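Local coordinates for DUF1116 domain-containing protein (Enterococcus faecalis, PDB 3CLQ) that is of unknown function but belongs to the AllG family, named for a subunit of oxamate carbamoyltransferase, and may therefore have a related role, at residues B[289-294]-B[385-390]; B[301-306]-B[381-386]. All blocks are in the same frame, centred on the assembly; numbering follows the deposited sequence.

Interaction 1 (B[289-294]-B[385-390])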
loop_
_atom_site.group_PDB
_atom_site.type_symbol
_atom_site.label_atom_id
_atom_site.label_comp_id
_atom_site.label_asym_id
_atom_site.label_seq_id
_atom_site.Cartn_x
_atom_site.Cartn_y
_atom_site.Cartn_z
ATOM N N GLY B 289 -13.433 -0.470 22.630
ATOM C CA GLY B 289 -12.527 -1.294 21.822
ATOM C C GLY B 289 -11.367 -1.848 22.645
ATOM O O GLY B 289 -11.342 -1.699 23.863
ATOM N N PRO B 290 -10.417 -2.536 21.999
ATOM C CA PRO B 290 -9.243 -2.975 22.734
ATOM C C PRO B 290 -8.410 -1.811 23.240
ATOM O O PRO B 290 -8.324 -0.751 22.602
ATOM C CB PRO B 290 -8.440 -3.776 21.700
ATOM C CG PRO B 290 -9.422 -4.176 20.687
ATOM C CD PRO B 290 -10.376 -3.003 20.608
HETATM N N MSE B 291 -7.787 -2.051 24.388
HETATM C CA MSE B 291 -7.010 -1.055 25.100
HETATM C C MSE B 291 -5.514 -1.330 24.950
HETATM O O MSE B 291 -5.090 -2.489 24.933
HETATM C CB MSE B 291 -7.420 -1.054 26.589
HETATM C CG MSE B 291 -8.892 -0.665 26.847
HETATM SE SE MSE B 291 -9.462 1.049 25.999
HETATM C CE MSE B 291 -8.201 2.281 26.853
ATOM N N PHE B 292 -4.718 -0.271 24.827
ATOM C CA PHE B 292 -3.270 -0.418 24.914
ATOM C C PHE B 292 -2.906 -0.846 26.326
ATOM O O PHE B 292 -3.425 -0.281 27.290
ATOM C CB PHE B 292 -2.557 0.895 24.602
ATOM C CG PHE B 292 -2.697 1.346 23.186
ATOM C CD1 PHE B 292 -3.231 0.508 22.221
ATOM C CD2 PHE B 292 -2.263 2.607 22.810
ATOM C CE1 PHE B 292 -3.347 0.933 20.887
ATOM C CE2 PHE B 292 -2.373 3.047 21.483
ATOM C CZ PHE B 292 -2.911 2.211 20.518
ATOM N N ALA B 293 -2.014 -1.830 26.451
ATOM C CA ALA B 293 -1.641 -2.389 27.761
ATOM C C ALA B 293 -1.429 -1.307 28.809
ATOM O O ALA B 293 -0.950 -0.217 28.496
ATOM C CB ALA B 293 -0.398 -3.265 27.649
ATOM N N GLY B 294 -1.792 -1.613 30.053
ATOM C CA GLY B 294 -1.631 -0.662 31.150
ATOM C C GLY B 294 -2.690 0.434 31.165
ATOM O O GLY B 294 -2.716 1.271 32.075
ATOM N N THR B 385 -12.849 4.697 15.419
ATOM C CA THR B 385 -12.025 5.850 15.732
ATOM C C THR B 385 -11.065 5.494 16.858
ATOM O O THR B 385 -11.243 4.471 17.546
ATOM C CB THR B 385 -12.897 7.055 16.149
ATOM O OG1 THR B 385 -12.084 8.028 16.808
ATOM C CG2 THR B 385 -13.979 6.636 17.131
ATOM N N ALA B 386 -10.041 6.325 17.039
ATOM C CA ALA B 386 -9.096 6.142 18.136
ATOM C C ALA B 386 -9.729 6.523 19.473
ATOM O O ALA B 386 -10.495 7.490 19.541
ATOM C CB ALA B 386 -7.838 6.974 17.897
ATOM N N ILE B 387 -9.414 5.773 20.530
ATOM C CA ILE B 387 -9.783 6.208 21.882
ATOM C C ILE B 387 -8.643 7.007 22.543
ATOM O O ILE B 387 -7.479 6.607 22.523
ATOM C CB ILE B 387 -10.358 5.053 22.758
ATOM C CG1 ILE B 387 -9.300 4.043 23.136
ATOM C CG2 ILE B 387 -11.399 4.249 21.990
ATOM C CD1 ILE B 387 -9.915 2.724 23.523
ATOM N N ALA B 388 -8.979 8.169 23.087
ATOM C CA ALA B 388 -7.970 9.109 23.553
ATOM C C ALA B 388 -8.112 9.329 25.043
ATOM O O ALA B 388 -9.224 9.423 25.552
ATOM C CB ALA B 388 -8.115 10.427 22.821
ATOM N N HIS B 389 -6.996 9.430 25.749
ATOM C CA HIS B 389 -7.055 9.676 27.187
ATOM C C HIS B 389 -7.862 10.932 27.530
ATOM O O HIS B 389 -7.809 11.932 26.817
ATOM C CB HIS B 389 -5.653 9.789 27.762
ATOM C CG HIS B 389 -5.583 9.487 29.222
ATOM N ND1 HIS B 389 -5.025 8.327 29.715
ATOM C CD2 HIS B 389 -6.016 10.183 30.300
ATOM C CE1 HIS B 389 -5.107 8.325 31.036
ATOM N NE2 HIS B 389 -5.703 9.441 31.415
ATOM N N LYS B 390 -8.614 10.880 28.619
ATOM C CA LYS B 390 -9.426 12.026 29.032
ATOM C C LYS B 390 -8.548 13.145 29.577
ATOM O O LYS B 390 -8.983 14.284 29.690
ATOM C CB LYS B 390 -10.470 11.622 30.083
ATOM C CG LYS B 390 -9.886 11.406 31.467
ATOM C CD LYS B 390 -10.788 10.539 32.325
ATOM C CE LYS B 390 -10.058 10.067 33.584
ATOM N NZ LYS B 390 -10.972 9.473 34.605
#
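Met291, a selenomethionine, meets Ile387 through the far ends of both side chains, which cross at about a right angle. The methyl CE of Met291 lies 3.8 Å from CD1 of Ile387, an ordinary apolar contact. Selenium sits 4.1 Å from CG1 of Ile387, while the modelled 3.0 Å between Met291 SE and Ile387 CD1 is too short to be taken literally, and the exact fit at that point is doubtful. Ile387 CD1 also comes within 3.9 Å of Pro290 O, so the isoleucine tip rests against backbone as well as side chain. The bends at chi2 and chi3 of Met291 turn SE and CE towards the isoleucine. In Ile387, CG1 stands between the backbone N and the carbonyl carbon (chi1 70°), directing the longer branch at the loop.

No hydrogen bond joins the two segments; strand 396-402, the antiparallel hairpin partner of strand 383-388, bonds to both. It forms backbone hydrogen bonds with Ile387 and also with Pro290 and Phe292 of the loop. Ile397 on it touches both Met291 and Ile387, and so takes part in the same apolar cluster. Val287 adds a further apolar neighbour for the buried Ile387. Earlier on the strand, Thr385 OG1 donates to the carbonyl O of Ala386 at 3.2 Å. The hydroxyl comes at the carbonyl oxygen from well off the C=O direction (113°), and out of the carbonyl plane.

Interaction 2 (B[301-306]-B[381-386])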
loop_
_atom_site.group_PDB
_atom_site.type_symbol
_atom_site.label_atom_id
_atom_site.label_comp_id
_atom_site.label_asym_id
_atom_site.label_seq_id
_atom_site.Cartn_x
_atom_site.Cartn_y
_atom_site.Cartn_z
ATOM N N GLY B 301 -11.624 9.440 26.982
ATOM C CA GLY B 301 -12.485 10.598 26.823
ATOM C C GLY B 301 -13.635 10.261 25.896
ATOM O O GLY B 301 -13.651 9.194 25.269
ATOM N N LEU B 302 -14.604 11.165 25.799
ATOM C CA LEU B 302 -15.672 11.027 24.809
ATOM C C LEU B 302 -15.162 11.303 23.372
ATOM O O LEU B 302 -14.263 12.119 23.156
ATOM C CB LEU B 302 -16.854 11.949 25.149
ATOM C CG LEU B 302 -17.418 11.907 26.579
ATOM C CD1 LEU B 302 -17.557 13.307 27.154
ATOM C CD2 LEU B 302 -18.742 11.163 26.664
ATOM N N ASP B 303 -15.744 10.594 22.408
ATOM C CA ASP B 303 -15.545 10.814 20.985
ATOM C C ASP B 303 -15.146 12.250 20.623
ATOM O O ASP B 303 -15.854 13.198 20.930
ATOM C CB ASP B 303 -16.844 10.439 20.274
ATOM C CG ASP B 303 -16.648 10.139 18.801
ATOM O OD1 ASP B 303 -15.573 9.596 18.397
ATOM O OD2 ASP B 303 -17.603 10.439 18.043
HETATM N N MSE B 304 -14.018 12.409 19.940
HETATM C CA MSE B 304 -13.547 13.751 19.594
HETATM C C MSE B 304 -12.773 13.802 18.266
HETATM O O MSE B 304 -11.876 12.999 18.041
HETATM C CB MSE B 304 -12.672 14.296 20.727
HETATM C CG MSE B 304 -12.242 15.757 20.568
HETATM SE SE MSE B 304 -10.869 16.305 21.879
HETATM C CE MSE B 304 -9.582 14.868 21.511
ATOM N N GLY B 305 -13.120 14.752 17.402
ATOM C CA GLY B 305 -12.363 15.006 16.179
ATOM C C GLY B 305 -13.231 15.210 14.950
ATOM O O GLY B 305 -14.422 14.944 14.982
ATOM N N ASP B 306 -12.650 15.677 13.853
ATOM C CA ASP B 306 -13.444 15.828 12.648
ATOM C C ASP B 306 -13.314 14.615 11.719
ATOM O O ASP B 306 -13.931 14.558 10.652
ATOM C CB ASP B 306 -13.088 17.124 11.930
ATOM C CG ASP B 306 -13.652 18.346 12.622
ATOM O OD1 ASP B 306 -13.022 19.416 12.495
ATOM O OD2 ASP B 306 -14.709 18.252 13.306
ATOM N N PRO B 381 -25.083 5.060 11.851
ATOM C CA PRO B 381 -23.736 5.020 11.308
ATOM C C PRO B 381 -22.763 4.403 12.300
ATOM O O PRO B 381 -22.782 4.722 13.478
ATOM C CB PRO B 381 -23.403 6.495 11.135
ATOM C CG PRO B 381 -24.683 7.096 10.810
ATOM C CD PRO B 381 -25.679 6.393 11.690
ATOM N N VAL B 382 -21.936 3.496 11.821
ATOM C CA VAL B 382 -20.891 2.923 12.638
ATOM C C VAL B 382 -19.642 3.714 12.341
ATOM O O VAL B 382 -19.313 3.922 11.181
ATOM C CB VAL B 382 -20.620 1.469 12.229
ATOM C CG1 VAL B 382 -19.805 1.419 10.919
ATOM C CG2 VAL B 382 -19.891 0.753 13.322
ATOM N N ILE B 383 -18.946 4.182 13.366
ATOM C CA ILE B 383 -17.660 4.810 13.109
ATOM C C ILE B 383 -16.554 4.177 13.935
ATOM O O ILE B 383 -16.725 3.912 15.111
ATOM C CB ILE B 383 -17.710 6.330 13.260
ATOM C CG1 ILE B 383 -16.567 6.821 14.113
ATOM C CG2 ILE B 383 -19.005 6.805 13.889
ATOM C CD1 ILE B 383 -16.714 8.267 14.396
ATOM N N ASN B 384 -15.433 3.878 13.296
ATOM C CA ASN B 384 -14.277 3.352 14.005
ATOM C C ASN B 384 -13.330 4.518 14.203
ATOM O O ASN B 384 -13.035 5.258 13.262
ATOM C CB ASN B 384 -13.573 2.260 13.182
ATOM C CG ASN B 384 -14.317 0.894 13.180
ATOM O OD1 ASN B 384 -14.186 0.108 12.213
ATOM N ND2 ASN B 384 -15.052 0.592 14.262
ATOM N N THR B 385 -12.849 4.697 15.419
ATOM C CA THR B 385 -12.025 5.850 15.732
ATOM C C THR B 385 -11.065 5.494 16.858
ATOM O O THR B 385 -11.243 4.471 17.546
ATOM C CB THR B 385 -12.897 7.055 16.149
ATOM O OG1 THR B 385 -12.084 8.028 16.808
ATOM C CG2 THR B 385 -13.979 6.636 17.131
ATOM N N ALA B 386 -10.041 6.325 17.039
ATOM C CA ALA B 386 -9.096 6.142 18.136
ATOM C C ALA B 386 -9.729 6.523 19.473
ATOM O O ALA B 386 -10.495 7.490 19.541
ATOM C CB ALA B 386 -7.838 6.974 17.897
#
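The side chains of Asp303 and Thr385 meet at a slant, and the carboxylate touches the methyl branch of the threonine rather than its hydroxyl. OD1 of Asp303 is 3.6 Å from CG2 of Thr385, with OG1 of Thr385 farther from the same oxygen at 4.1 Å and not bonded to it. Asp303 holds CG anti to the backbone N (chi1 -159°), which carries its carboxylate to Thr385, where CG2 lies between the backbone N and the carbonyl carbon and faces the aspartate. The methyl lies out of the carboxylate plane, on the side from which Ile383 also approaches, its CD1 4.3 Å from Asp303 OD2. The contact joins two sheets, since Asp303 leads into strand 304-305, at the edge of the antiparallel sheet containing strand 257-263, whereas Thr385 and Ile383 belong to the hairpin of strands 383-388 and 396-402. The strong polar partner of Asp303 comes from that first sheet, where Arg262 NE forms a salt bridge with OD2. Arg262 also donates through NH2 to the carbonyl O of Gly305, and is touched by both Ile383 and Thr385. With all three contacting residues buried, this bridge probably offsets the cost of burying the carboxylate.

Followed from the N terminus, the chain first lays down 289-294, in the loop after strand 280-283, and then 301-306, which enters strand 304-305. Neither meets its partner until the chain returns in strand 383-388. Interaction 2 closes the inner loop, with 74 residues between its segments. Interaction 1 closes the outer one, with 90, so the two are nested rather than crossed, and share Thr385 and Ala386. Their centres lie about 12 Å apart, and a probable hydrogen bond from Gly301 N to Ala388 O (2.8 Å) connects them directly. Together they tie the loop and edge strand of the four-stranded sheet to the later hairpin.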